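Local structure of nonsense-mediated mRNA decay protein 2 (Saccharomyces cerevisiae, 4LUN) at residues 111-114 / 115-119; 148-151 / 152-155; 167-170 / 171-174; 224-228 / 229-233. The protein takes part in nonsense-mediated decay of mRNAs with premature stop codons, interacting through its C-terminus with the helicase UPF1, and is represented here by its N-terminal MIF4G domain. All coordinates share one frame; numbering follows the deposited sequence. Where two conformers were deposited one is given.

Interaction 1: residues 111-114 / 115-119; sequences PLLG and AFLQA
L113 and L117, four residues apart around the C-terminal part of helix 106-116, meet through their branches. CD1 of L113 lies 3.8 Å from CG of L117 and equally near its CD1, the two side chains crossing at a slant. The carbonyl of L113 serves twice: its oxygen accepts the backbone N-H of L117 at 3.0 Å (N to O) and also touches that residue's CG at 3.2 Å. L117 reaches this spot because CG stands beside its own backbone N (chi1 -73°), which lays the isobutyl group back along the preceding turn. F116 takes the other course: with CG anti to the backbone N (chi1 -170°) the ring swings away from the preceding turn, while CB stays against the L112 oxygen, at 3.3 Å. This is the i to i+4 ladder of an alpha helix in the HEAT-repeat-like MIF4G domain, with two further rungs from A115 N to P111 O (3.1 Å) and from F116 N to L112 O (2.8 Å). Cutting L117 back to an alanine would probably strip L113 CD1 of this apolar neighbour and open a gap beside F147. F147, on helix 130-152, touches the side chains of L113, F116 and L117, while on helix 69-81 L112 meets T77 and F116 meets L81. P169, from a later loop, also packs on L117.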
loop_
_atom_site.group_PDB
_atom_site.type_symbol
_atom_site.label_atom_id
_atom_site.label_comp_id
_atom_site.label_asym_id
_atom_site.label_seq_id
_atom_site.Cartn_x
_atom_site.Cartn_y
_atom_site.Cartn_z
ATOM N N PRO A 111 6.813 8.466 15.659
ATOM C CA PRO A 111 7.541 7.190 15.647
ATOM C C PRO A 111 6.754 6.040 15.000
ATOM O O PRO A 111 7.367 5.141 14.414
ATOM C CB PRO A 111 7.801 6.911 17.134
ATOM C CG PRO A 111 6.781 7.719 17.870
ATOM C CD PRO A 111 6.525 8.934 17.029
ATOM N N LEU A 112 5.426 6.071 15.086
ATOM C CA LEU A 112 4.610 5.057 14.437
ATOM C C LEU A 112 4.798 5.134 12.924
ATOM O O LEU A 112 5.022 4.120 12.271
ATOM C CB LEU A 112 3.125 5.230 14.774
ATOM C CG LEU A 112 2.171 4.365 13.928
ATOM C CD1 LEU A 112 2.396 2.889 14.178
ATOM C CD2 LEU A 112 0.710 4.724 14.149
ATOM N N LEU A 113 4.718 6.341 12.375
ATOM C CA LEU A 113 4.842 6.492 10.926
ATOM C C LEU A 113 6.213 6.044 10.444
ATOM O O LEU A 113 6.331 5.352 9.427
ATOM C CB LEU A 113 4.585 7.942 10.516
ATOM C CG LEU A 113 4.869 8.283 9.053
ATOM C CD1 LEU A 113 3.993 7.433 8.144
ATOM C CD2 LEU A 113 4.621 9.755 8.786
ATOM N N GLY A 114 7.252 6.446 11.171
ATOM C CA GLY A 114 8.608 6.098 10.787
ATOM C C GLY A 114 8.834 4.600 10.761
ATOM O O GLY A 114 9.495 4.080 9.858
ATOM N N ALA A 115 8.279 3.904 11.752
ATOM C CA ALA A 115 8.416 2.453 11.828
ATOM C C ALA A 115 7.543 1.780 10.780
ATOM O O ALA A 115 7.945 0.785 10.163
ATOM C CB ALA A 115 8.053 1.958 13.218
ATOM N N PHE A 116 6.334 2.307 10.584
ATOM C CA PHE A 116 5.427 1.710 9.608
ATOM C C PHE A 116 5.988 1.780 8.178
ATOM O O PHE A 116 5.815 0.848 7.397
ATOM C CB PHE A 116 4.033 2.353 9.677
ATOM C CG PHE A 116 2.995 1.622 8.863
ATOM C CD1 PHE A 116 2.265 0.578 9.412
ATOM C CD2 PHE A 116 2.775 1.959 7.538
ATOM C CE1 PHE A 116 1.319 -0.114 8.649
ATOM C CE2 PHE A 116 1.831 1.285 6.779
ATOM C CZ PHE A 116 1.105 0.246 7.330
ATOM N N LEU A 117 6.683 2.865 7.848
ATOM C CA LEU A 117 7.220 3.061 6.501
ATOM C C LEU A 117 8.289 2.033 6.134
ATOM O O LEU A 117 8.597 1.837 4.949
ATOM C CB LEU A 117 7.772 4.484 6.349
ATOM C CG LEU A 117 6.725 5.598 6.256
ATOM C CD1 LEU A 117 7.379 6.980 6.432
ATOM C CD2 LEU A 117 6.010 5.512 4.897
ATOM N N GLN A 118 8.865 1.389 7.151
ATOM C CA GLN A 118 9.865 0.351 6.905
ATOM C C GLN A 118 9.249 -0.797 6.110
ATOM O O GLN A 118 9.955 -1.534 5.417
ATOM C CB GLN A 118 10.448 -0.156 8.226
ATOM C CG GLN A 118 11.552 -1.196 8.085
ATOM C CD GLN A 118 12.748 -0.698 7.290
ATOM O OE1 GLN A 118 13.169 0.449 7.428
ATOM N NE2 GLN A 118 13.305 -1.570 6.450
ATOM N N ALA A 119 7.922 -0.918 6.165
ATOM C CA ALA A 119 7.215 -1.985 5.443
ATOM C C ALA A 119 7.336 -1.861 3.925
ATOM O O ALA A 119 7.072 -2.814 3.170
ATOM C CB ALA A 119 5.753 -2.002 5.847
#

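Interaction 2: residues 148-151 / 152-155; sequences TELY and LVGV
L152 packs back on the last full turn of helix 130-152. Its N-H is bonded to the T148 oxygen at 2.9 Å (N to O), and its CG rests 3.3 Å from that same oxygen. The first torsion sets CG beside the backbone N (chi1 -70°), bringing CD2 within 4.0 Å of CD2 of the Y151 ring. Y151 is turned differently, CG being anti to its N; the ring thereby extends toward the loop ahead of helix 231-271, where its OH is hydrogen-bonded to Y227 N. The hydroxyl of T148 is likewise satisfied, by the L144 oxygen one turn back. Side-chain contacts are looser where the chain leaves the helix, CD2 of L150 approaching CG2 of V155 no closer than 4.3 Å, and V153 N makes only a weak bond to the E149 oxygen. E149, the partly exposed member of an otherwise buried group, carries its carboxylate to a salt bridge with R145, and OE1 merely skirts CD1 of L152. Beyond the turn, V153 O accepts from N13 and V155 O from W17, both on helix 3-17, which ties the chain leaving this helix to the N-terminal one. G154 has a left-handed backbone (phi 79°). Its N bonds to Y151 O at 2.9 Å from above the carbonyl plane, while V155 N meets L150 O at 2.9 Å nearly head-on, 174° at the oxygen. These two bonds and the positive phi of the glycine, its C-prime residue, define a Schellman motif at the C-terminal end of helix 130-152.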
loop_
_atom_site.group_PDB
_atom_site.type_symbol
_atom_site.label_atom_id
_atom_site.label_comp_id
_atom_site.label_asym_id
_atom_site.label_seq_id
_atom_site.Cartn_x
_atom_site.Cartn_y
_atom_site.Cartn_z
ATOM N N THR A 148 -2.667 4.220 3.165
ATOM C CA THR A 148 -3.407 5.194 2.377
ATOM C C THR A 148 -4.682 5.638 3.091
ATOM O O THR A 148 -5.043 6.826 3.047
ATOM C CB THR A 148 -3.693 4.663 0.965
ATOM O OG1 THR A 148 -2.447 4.309 0.357
ATOM C CG2 THR A 148 -4.324 5.752 0.108
ATOM N N GLU A 149 -5.336 4.708 3.778
ATOM C CA GLU A 149 -6.549 5.049 4.511
ATOM C C GLU A 149 -6.209 6.024 5.638
ATOM O O GLU A 149 -6.985 6.953 5.932
ATOM C CB GLU A 149 -7.233 3.805 5.086
ATOM C CG GLU A 149 -7.676 2.751 4.072
ATOM C CD GLU A 149 -8.882 3.155 3.233
ATOM O OE1 GLU A 149 -9.357 4.310 3.338
ATOM O OE2 GLU A 149 -9.354 2.298 2.455
ATOM N N LEU A 150 -5.044 5.833 6.257
ATOM C CA LEU A 150 -4.605 6.736 7.330
ATOM C C LEU A 150 -4.069 8.062 6.799
ATOM O O LEU A 150 -4.056 9.079 7.510
ATOM C CB LEU A 150 -3.548 6.067 8.221
ATOM C CG LEU A 150 -4.103 4.945 9.083
ATOM C CD1 LEU A 150 -2.954 4.120 9.665
ATOM C CD2 LEU A 150 -4.963 5.540 10.199
ATOM N N TYR A 151 -3.605 8.043 5.559
ATOM C CA TYR A 151 -3.227 9.267 4.882
ATOM C C TYR A 151 -4.485 10.089 4.637
ATOM O O TYR A 151 -4.504 11.299 4.878
ATOM C CB TYR A 151 -2.512 8.956 3.553
ATOM C CG TYR A 151 -2.386 10.190 2.684
ATOM C CD1 TYR A 151 -1.313 11.051 2.826
ATOM C CD2 TYR A 151 -3.358 10.502 1.738
ATOM C CE1 TYR A 151 -1.216 12.194 2.056
ATOM C CE2 TYR A 151 -3.272 11.638 0.971
ATOM C CZ TYR A 151 -2.202 12.480 1.125
ATOM O OH TYR A 151 -2.112 13.606 0.335
ATOM N N LEU A 152 -5.540 9.436 4.157
ATOM C CA LEU A 152 -6.740 10.168 3.759
ATOM C C LEU A 152 -7.473 10.794 4.950
ATOM O O LEU A 152 -8.247 11.744 4.784
ATOM C CB LEU A 152 -7.684 9.276 2.961
ATOM C CG LEU A 152 -7.187 8.912 1.557
ATOM C CD1 LEU A 152 -8.040 7.793 0.985
ATOM C CD2 LEU A 152 -7.206 10.138 0.638
ATOM N N VAL A 153 -7.240 10.268 6.143
ATOM C CA VAL A 153 -7.811 10.896 7.340
ATOM C C VAL A 153 -6.828 11.813 8.064
ATOM O O VAL A 153 -7.097 12.267 9.166
ATOM C CB VAL A 153 -8.465 9.873 8.321
ATOM C CG1 VAL A 153 -9.618 9.153 7.630
ATOM C CG2 VAL A 153 -7.435 8.887 8.859
ATOM N N GLY A 154 -5.697 12.109 7.435
ATOM C CA GLY A 154 -4.801 13.114 7.975
ATOM C C GLY A 154 -3.912 12.672 9.122
ATOM O O GLY A 154 -3.337 13.501 9.830
ATOM N N VAL A 155 -3.769 11.366 9.303
ATOM C CA VAL A 155 -2.862 10.862 10.330
ATOM C C VAL A 155 -1.436 10.783 9.788
ATOM O O VAL A 155 -0.501 11.352 10.366
ATOM C CB VAL A 155 -3.318 9.482 10.834
ATOM C CG1 VAL A 155 -2.285 8.901 11.798
ATOM C CG2 VAL A 155 -4.670 9.605 11.519
#

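Interaction 3: residues 167-170 / 171-174; sequences AIPN and FLQK
I168 and P169 run extended into a short 3-10 turn at N170-L172, where L172 N bonds to P169 O and Q173 N to N170 O, each at 3.1 Å and each with the donor well above the carbonyl plane. The side chain of Q173 then folds back over the incoming extended segment. Its CG sits beside the backbone N (chi1 -74°) and the chain beyond it is extended, which carries NE2 to the I168 oxygen at 2.9 Å. That bond is fairly straight (159° at the hydrogen), and the acceptor lies close to the plane of the amide. On the way, CG of Q173 touches CD1 of I168 at 3.7 Å, while CD1 itself presses to 3.3 Å on the L172 oxygen. P169 is flanked by two residues of the turn, its ring lying alongside both and pointing the same way: CB approaches CD2 of F171 at 3.7 Å, and CD approaches CD1 of L172 at 3.9 Å. Over one face of the F171 ring, near the rim, stands CG of L172. Shortening Q173 to an alanine is likely to leave the I168 carbonyl without this donor and I168 CD1 without the CG methylene that lies against it. The turn is placed in the fold by E121, whose carboxylate accepts from F171 N, and by the packing of P169 on Q118. Three successive carbonyls, of I168, P169 and N170, thus accept from residues further along, so the loop between helices 130-152 and 182-190 is bonded to itself.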
loop_
_atom_site.group_PDB
_atom_site.type_symbol
_atom_site.label_atom_id
_atom_site.label_comp_id
_atom_site.label_asym_id
_atom_site.label_seq_id
_atom_site.Cartn_x
_atom_site.Cartn_y
_atom_site.Cartn_z
ATOM N N ALA A 167 13.622 7.367 13.323
ATOM C CA ALA A 167 14.255 6.836 12.127
ATOM C C ALA A 167 13.256 6.613 11.003
ATOM O O ALA A 167 12.105 6.243 11.233
ATOM C CB ALA A 167 14.991 5.535 12.444
ATOM N N ILE A 168 13.719 6.841 9.782
ATOM C CA ILE A 168 12.925 6.574 8.594
ATOM C C ILE A 168 13.704 5.605 7.705
ATOM O O ILE A 168 14.927 5.509 7.825
ATOM C CB ILE A 168 12.593 7.876 7.841
ATOM C CG1 ILE A 168 13.869 8.600 7.427
ATOM C CG2 ILE A 168 11.755 8.791 8.709
ATOM C CD1 ILE A 168 13.695 9.407 6.166
ATOM N N PRO A 169 13.003 4.864 6.834
ATOM C CA PRO A 169 13.679 3.845 6.019
ATOM C C PRO A 169 14.718 4.446 5.088
ATOM O O PRO A 169 14.602 5.609 4.692
ATOM C CB PRO A 169 12.544 3.249 5.172
ATOM C CG PRO A 169 11.289 3.645 5.859
ATOM C CD PRO A 169 11.551 4.914 6.579
ATOM N N ASN A 170 15.704 3.639 4.710
ATOM C CA ASN A 170 16.764 4.096 3.813
ATOM C C ASN A 170 16.255 4.748 2.532
ATOM O O ASN A 170 16.802 5.759 2.086
ATOM C CB ASN A 170 17.706 2.943 3.446
ATOM C CG ASN A 170 18.583 2.514 4.602
ATOM O OD1 ASN A 170 18.252 2.729 5.766
ATOM N ND2 ASN A 170 19.716 1.892 4.283
ATOM N N PHE A 171 15.208 4.184 1.940
ATOM C CA PHE A 171 14.760 4.657 0.630
ATOM C C PHE A 171 14.124 6.042 0.674
ATOM O O PHE A 171 13.927 6.665 -0.358
ATOM C CB PHE A 171 13.837 3.634 -0.055
ATOM C CG PHE A 171 12.389 3.701 0.374
ATOM C CD1 PHE A 171 11.463 4.395 -0.393
ATOM C CD2 PHE A 171 11.943 3.002 1.485
ATOM C CE1 PHE A 171 10.132 4.434 -0.025
ATOM C CE2 PHE A 171 10.614 3.043 1.861
ATOM C CZ PHE A 171 9.708 3.759 1.106
ATOM N N LEU A 172 13.819 6.515 1.879
ATOM C CA LEU A 172 13.184 7.823 2.037
ATOM C C LEU A 172 14.147 8.843 2.632
ATOM O O LEU A 172 13.744 9.961 2.937
ATOM C CB LEU A 172 11.959 7.711 2.947
ATOM C CG LEU A 172 10.807 6.876 2.391
ATOM C CD1 LEU A 172 9.797 6.591 3.473
ATOM C CD2 LEU A 172 10.144 7.626 1.241
ATOM N N GLN A 173 15.406 8.453 2.815
ATOM C CA GLN A 173 16.370 9.323 3.498
ATOM C C GLN A 173 17.060 10.293 2.554
ATOM O O GLN A 173 17.051 10.105 1.334
ATOM C CB GLN A 173 17.430 8.491 4.223
ATOM C CG GLN A 173 16.942 7.807 5.496
ATOM C CD GLN A 173 18.014 6.950 6.141
ATOM O OE1 GLN A 173 19.180 6.990 5.742
ATOM N NE2 GLN A 173 17.623 6.161 7.138
ATOM N N LYS A 174 17.657 11.332 3.144
ATOM C CA LYS A 174 18.516 12.279 2.426
ATOM C C LYS A 174 17.764 13.181 1.442
ATOM O O LYS A 174 18.371 13.769 0.540
ATOM C CB LYS A 174 19.665 11.550 1.712
ATOM C CG LYS A 174 20.571 10.731 2.631
ATOM C CD LYS A 174 21.211 11.605 3.702
ATOM C CE LYS A 174 22.372 10.894 4.389
ATOM N NZ LYS A 174 21.952 9.652 5.105
#

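Interaction 4: residues 224-228 / 229-233; sequences DLIYD and SKLKG
I226 and L231 face one another across the turn that opens helix 231-271, their side chains set obliquely. CG2 of I226 meets CB of L231 at 4.0 Å, and CD2 of the leucine lies near both CG1 and CG2 of the isoleucine. K232 is set quite differently, crossing I226 at about a right angle, with its CG 4.1 Å from the CD1 tip. Bent at its third torsion (chi3 68°), the lysine chain carries NZ on to the carbonyl oxygens of R216 and P213, so its CG and CD lie against I226 while its charge is bound elsewhere. On the polar side of the turn D228 directs its carboxylate forward over the next two residues. With CG anti to the backbone N (chi1 -177°), OD1 accepts the N-H of K230 at 2.9 Å in a nearly straight capping bond (168° at the hydrogen), the donor coming from above the carboxylate plane. The same oxygen lies 3.4 Å from CB of K230, but the lysine's ammonium stays apart from the acid, NZ being 5.4 Å from OD2; at that separation any attraction would probably be modest. The backbone of D228 contributes as well, its O accepting L231 N at 2.9 Å and closing a type I beta turn from D228 to L231. Inward, I226 and L231 both touch Y151 on helix 130-152, and L231 also touches P181. Earlier in the loop after helix 201-210, L225 rests on K6, K7 and H10, so this segment packs against both helix 3-17 and helix 130-152.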
loop_
_atom_site.group_PDB
_atom_site.type_symbol
_atom_site.label_atom_id
_atom_site.label_comp_id
_atom_site.label_asym_id
_atom_site.label_seq_id
_atom_site.Cartn_x
_atom_site.Cartn_y
_atom_site.Cartn_z
ATOM N N ASP A 224 -10.287 17.634 -0.184
ATOM C CA ASP A 224 -10.151 18.179 1.168
ATOM C C ASP A 224 -9.317 17.270 2.063
ATOM O O ASP A 224 -8.920 17.665 3.164
ATOM C CB ASP A 224 -11.523 18.351 1.832
ATOM C CG ASP A 224 -12.315 19.507 1.266
ATOM O OD1 ASP A 224 -11.734 20.346 0.543
ATOM O OD2 ASP A 224 -13.528 19.577 1.563
ATOM N N LEU A 225 -9.071 16.051 1.596
ATOM C CA LEU A 225 -8.368 15.059 2.396
ATOM C C LEU A 225 -6.891 14.999 2.043
ATOM O O LEU A 225 -6.093 14.426 2.783
ATOM C CB LEU A 225 -8.978 13.681 2.196
ATOM C CG LEU A 225 -10.470 13.573 2.471
ATOM C CD1 LEU A 225 -10.966 12.146 2.173
ATOM C CD2 LEU A 225 -10.742 13.965 3.906
ATOM N N ILE A 226 -6.536 15.600 0.918
ATOM C CA ILE A 226 -5.197 15.484 0.360
ATOM C C ILE A 226 -4.269 16.534 0.976
ATOM O O ILE A 226 -4.627 17.708 1.070
ATOM C CB ILE A 226 -5.261 15.588 -1.178
ATOM C CG1 ILE A 226 -5.827 14.283 -1.755
ATOM C CG2 ILE A 226 -3.896 15.865 -1.775
ATOM C CD1 ILE A 226 -6.329 14.378 -3.186
ATOM N N TYR A 227 -3.091 16.101 1.411
ATOM C CA TYR A 227 -2.132 16.991 2.070
ATOM C C TYR A 227 -1.500 18.022 1.130
ATOM O O TYR A 227 -1.549 19.237 1.370
ATOM C CB TYR A 227 -1.037 16.140 2.745
ATOM C CG TYR A 227 -0.023 16.966 3.510
ATOM C CD1 TYR A 227 -0.330 17.504 4.752
ATOM C CD2 TYR A 227 1.231 17.227 2.973
ATOM C CE1 TYR A 227 0.602 18.256 5.458
ATOM C CE2 TYR A 227 2.163 17.985 3.675
ATOM C CZ TYR A 227 1.839 18.493 4.905
ATOM O OH TYR A 227 2.763 19.253 5.597
ATOM N N ASP A 228 -0.900 17.530 0.055
ATOM C CA ASP A 228 -0.200 18.360 -0.918
ATOM C C ASP A 228 -0.967 18.282 -2.236
ATOM O O ASP A 228 -1.152 17.203 -2.791
ATOM C CB ASP A 228 1.243 17.852 -1.077
ATOM C CG ASP A 228 2.086 18.706 -2.019
ATOM O OD1 ASP A 228 1.529 19.397 -2.903
ATOM O OD2 ASP A 228 3.330 18.662 -1.881
ATOM N N SER A 229 -1.406 19.427 -2.752
ATOM C CA SER A 229 -2.246 19.438 -3.959
ATOM C C SER A 229 -1.564 18.847 -5.201
ATOM O O SER A 229 -2.234 18.511 -6.181
ATOM C CB SER A 229 -2.749 20.853 -4.253
ATOM O OG SER A 229 -1.713 21.655 -4.791
ATOM N N LYS A 230 -0.243 18.698 -5.155
ATOM C CA LYS A 230 0.488 18.071 -6.251
ATOM C C LYS A 230 0.294 16.563 -6.339
ATOM O O LYS A 230 0.732 15.940 -7.316
ATOM C CB LYS A 230 1.983 18.376 -6.121
ATOM C CG LYS A 230 2.328 19.845 -6.293
ATOM C CD LYS A 230 3.716 19.992 -6.891
ATOM C CE LYS A 230 4.303 21.359 -6.607
ATOM N NZ LYS A 230 5.681 21.238 -6.044
ATOM N N LEU A 231 -0.361 15.974 -5.345
ATOM C CA LEU A 231 -0.435 14.501 -5.269
ATOM C C LEU A 231 -1.066 13.851 -6.493
ATOM O O LEU A 231 -0.487 12.933 -7.078
ATOM C CB LEU A 231 -1.191 14.035 -4.016
ATOM C CG LEU A 231 -1.465 12.524 -3.937
ATOM C CD1 LEU A 231 -0.173 11.748 -3.667
ATOM C CD2 LEU A 231 -2.485 12.197 -2.856
ATOM N N LYS A 232 -2.253 14.309 -6.886
ATOM C CA LYS A 232 -2.931 13.679 -8.024
ATOM C C LYS A 232 -2.103 13.742 -9.317
ATOM O O LYS A 232 -2.007 12.755 -10.054
ATOM C CB LYS A 232 -4.355 14.232 -8.198
ATOM C CG LYS A 232 -5.304 13.715 -7.142
ATOM C CD LYS A 232 -6.744 14.215 -7.326
ATOM C CE LYS A 232 -7.405 13.631 -8.558
ATOM N NZ LYS A 232 -8.906 13.785 -8.485
ATOM N N GLY A 233 -1.475 14.888 -9.563
ATOM C CA GLY A 233 -0.594 15.056 -10.706
ATOM C C GLY A 233 0.618 14.142 -10.666
ATOM O O GLY A 233 1.017 13.579 -11.687
#

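Overall arrangement
Along the chain the four interactions follow in series, none nesting within or crossing another. Interaction 1 lies at the C-terminal part of helix 106-116; interaction 2 ends helix 130-152; interaction 3 turns the loop before helix 182-190; interaction 4 leads from the loop after helix 201-210 into helix 231-271. None closes a long loop, but they meet in pairs. Residues 115-119 touch 167-174, with L117 CD1 3.8 Å from L172 CD1, which joins the loop to helix 106-116. Residues 148-155 touch 224-231, where L152 O lies 3.3 Å from L225 CB. The two pairs do not touch directly; interactions 1 and 2 come nearest, about 6 Å between nearest atoms.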